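Long-range contact in putative Phosphoglycerate mutase (PDB 3EOZ), which probably acts as a histidine phosphatase of the phosphoglycerate mutase family, with likely serine/threonine phosphatase activity, this chain being its catalytic domain: residues S75-A80 against N101-T106. Residues are numbered along the deposited sequence; the frame is centred on the assembly and turned at random.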
loop_
_atom_site.group_PDB
_atom_site.type_symbol
_atom_site.label_atom_id
_atom_site.label_comp_id
_atom_site.label_asym_id
_atom_site.label_seq_id
_atom_site.Cartn_x
_atom_site.Cartn_y
_atom_site.Cartn_z
ATOM N N SER B 75 -5.146 26.828 2.304
ATOM C CA SER B 75 -5.844 27.217 1.071
ATOM C C SER B 75 -6.909 28.297 1.354
ATOM O O SER B 75 -7.084 28.719 2.488
ATOM C CB SER B 75 -6.515 25.990 0.460
ATOM O OG SER B 75 -7.691 25.669 1.190
ATOM N N ASP B 76 -7.628 28.705 0.310
ATOM C CA ASP B 76 -8.775 29.601 0.446
ATOM C C ASP B 76 -9.972 28.950 1.115
ATOM O O ASP B 76 -10.851 29.664 1.583
ATOM C CB ASP B 76 -9.254 30.080 -0.922
ATOM C CG ASP B 76 -8.287 31.024 -1.587
ATOM O OD1 ASP B 76 -7.386 31.528 -0.891
ATOM O OD2 ASP B 76 -8.440 31.267 -2.804
HETATM N N MSE B 77 -10.026 27.617 1.157
HETATM C CA MSE B 77 -11.220 26.908 1.627
HETATM C C MSE B 77 -11.481 27.171 3.087
HETATM O O MSE B 77 -10.547 27.173 3.906
HETATM C CB MSE B 77 -11.094 25.400 1.452
HETATM C CG MSE B 77 -11.437 24.878 0.080
HETATM SE SE MSE B 77 -10.377 25.662 -1.323
HETATM C CE MSE B 77 -11.825 26.535 -2.325
ATOM N N ILE B 78 -12.763 27.339 3.406
ATOM C CA ILE B 78 -13.191 27.717 4.742
ATOM C C ILE B 78 -12.682 26.733 5.770
ATOM O O ILE B 78 -12.072 27.134 6.749
ATOM C CB ILE B 78 -14.740 27.844 4.842
ATOM C CG1 ILE B 78 -15.252 28.798 3.744
ATOM C CG2 ILE B 78 -15.155 28.310 6.239
ATOM C CD1 ILE B 78 -16.457 29.665 4.121
ATOM N N ARG B 79 -12.935 25.448 5.543
ATOM C CA ARG B 79 -12.419 24.360 6.426
ATOM C C ARG B 79 -10.900 24.338 6.594
ATOM O O ARG B 79 -10.399 23.983 7.678
ATOM C CB ARG B 79 -12.873 22.982 5.935
ATOM C CG ARG B 79 -13.060 22.928 4.475
ATOM C CD ARG B 79 -13.069 21.537 3.904
ATOM N NE ARG B 79 -13.228 21.689 2.461
ATOM C CZ ARG B 79 -13.079 20.733 1.565
ATOM N NH1 ARG B 79 -12.772 19.494 1.936
ATOM N NH2 ARG B 79 -13.249 21.025 0.285
ATOM N N ALA B 80 -10.179 24.694 5.527
ATOM C CA ALA B 80 -8.723 24.850 5.599
ATOM C C ALA B 80 -8.394 25.955 6.588
ATOM O O ALA B 80 -7.704 25.716 7.574
ATOM C CB ALA B 80 -8.136 25.156 4.223
ATOM N N ASN B 101 -2.627 28.505 -4.232
ATOM C CA ASN B 101 -2.028 27.329 -4.887
ATOM C C ASN B 101 -2.290 25.991 -4.159
ATOM O O ASN B 101 -2.226 24.937 -4.794
ATOM C CB ASN B 101 -0.524 27.535 -5.105
ATOM C CG ASN B 101 -0.220 28.513 -6.230
ATOM O OD1 ASN B 101 -1.033 28.707 -7.134
ATOM N ND2 ASN B 101 0.973 29.086 -6.208
ATOM N N LEU B 102 -2.601 26.050 -2.853
ATOM C CA LEU B 102 -3.030 24.892 -2.063
ATOM C C LEU B 102 -4.506 24.512 -2.254
ATOM O O LEU B 102 -4.976 23.542 -1.662
ATOM C CB LEU B 102 -2.786 25.147 -0.563
ATOM C CG LEU B 102 -1.355 25.137 -0.025
ATOM C CD1 LEU B 102 -1.352 25.557 1.407
ATOM C CD2 LEU B 102 -0.676 23.753 -0.177
ATOM N N ASN B 103 -5.243 25.267 -3.063
ATOM C CA ASN B 103 -6.653 24.960 -3.332
ATOM C C ASN B 103 -6.846 23.592 -3.952
ATOM O O ASN B 103 -6.171 23.244 -4.919
ATOM C CB ASN B 103 -7.266 25.978 -4.289
ATOM C CG ASN B 103 -7.561 27.314 -3.627
ATOM O OD1 ASN B 103 -7.221 27.552 -2.462
ATOM N ND2 ASN B 103 -8.205 28.194 -4.372
ATOM N N GLU B 104 -7.795 22.840 -3.404
ATOM C CA GLU B 104 -8.188 21.525 -3.916
ATOM C C GLU B 104 -8.661 21.548 -5.353
ATOM O O GLU B 104 -8.536 20.550 -6.063
ATOM C CB GLU B 104 -9.352 20.997 -3.091
ATOM C CG GLU B 104 -10.637 21.795 -3.335
ATOM C CD GLU B 104 -11.603 21.721 -2.191
ATOM O OE1 GLU B 104 -11.133 21.750 -1.026
ATOM O OE2 GLU B 104 -12.832 21.649 -2.460
ATOM N N GLY B 105 -9.262 22.657 -5.769
ATOM C CA GLY B 105 -9.804 22.763 -7.112
ATOM C C GLY B 105 -10.934 21.781 -7.405
ATOM O O GLY B 105 -11.466 21.111 -6.509
ATOM N N THR B 106 -11.256 21.663 -8.685
ATOM C CA THR B 106 -12.528 21.119 -9.104
ATOM C C THR B 106 -12.453 19.671 -9.602
ATOM O O THR B 106 -11.583 19.315 -10.403
ATOM C CB THR B 106 -13.116 22.029 -10.204
ATOM O OG1 THR B 106 -12.103 22.324 -11.191
ATOM C CG2 THR B 106 -13.637 23.341 -9.570
#
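At what is probably the phosphate pocket of the histidine phosphatase active site, R79 in the first turn of helix 78-88 meets E104 from the loop that follows strand 95-98. The salt bridge runs from R79 NH2 to E104 OE1 at 2.6 Å, and E104 OE2 lies at 2.8 Å from the same NH2, so one nitrogen faces both carboxylate oxygens. Guanidinium and carboxylate planes stand 81° apart, which excludes a coplanar, two-nitrogen pairing. R79 NH1 instead forms a salt bridge to a phosphate ion, probably from the crystallisation liquor, and H155 touches both R79 and E104. M77, the N-cap residue, here selenomethionine, lays its CG 3.3 Å from E104 OE1. Ahead of the helix, the N103 amide pairs with D76: D76 N donates to N103 OD1 (3.0 Å, N-H...O 168°), while a weak bond joins N103 ND2 to D76 OD2 at 3.5 Å. S75 OG accepts from M77 N at 3.0 Å, an ST turn; chi1 of 76° sets OG between the backbone N and the carbonyl carbon. The bridge to E104 probably helps fix the guanidinium's rotation, with NH1 at the phosphate, consistent with E104 being the active-site acid, as in relatives.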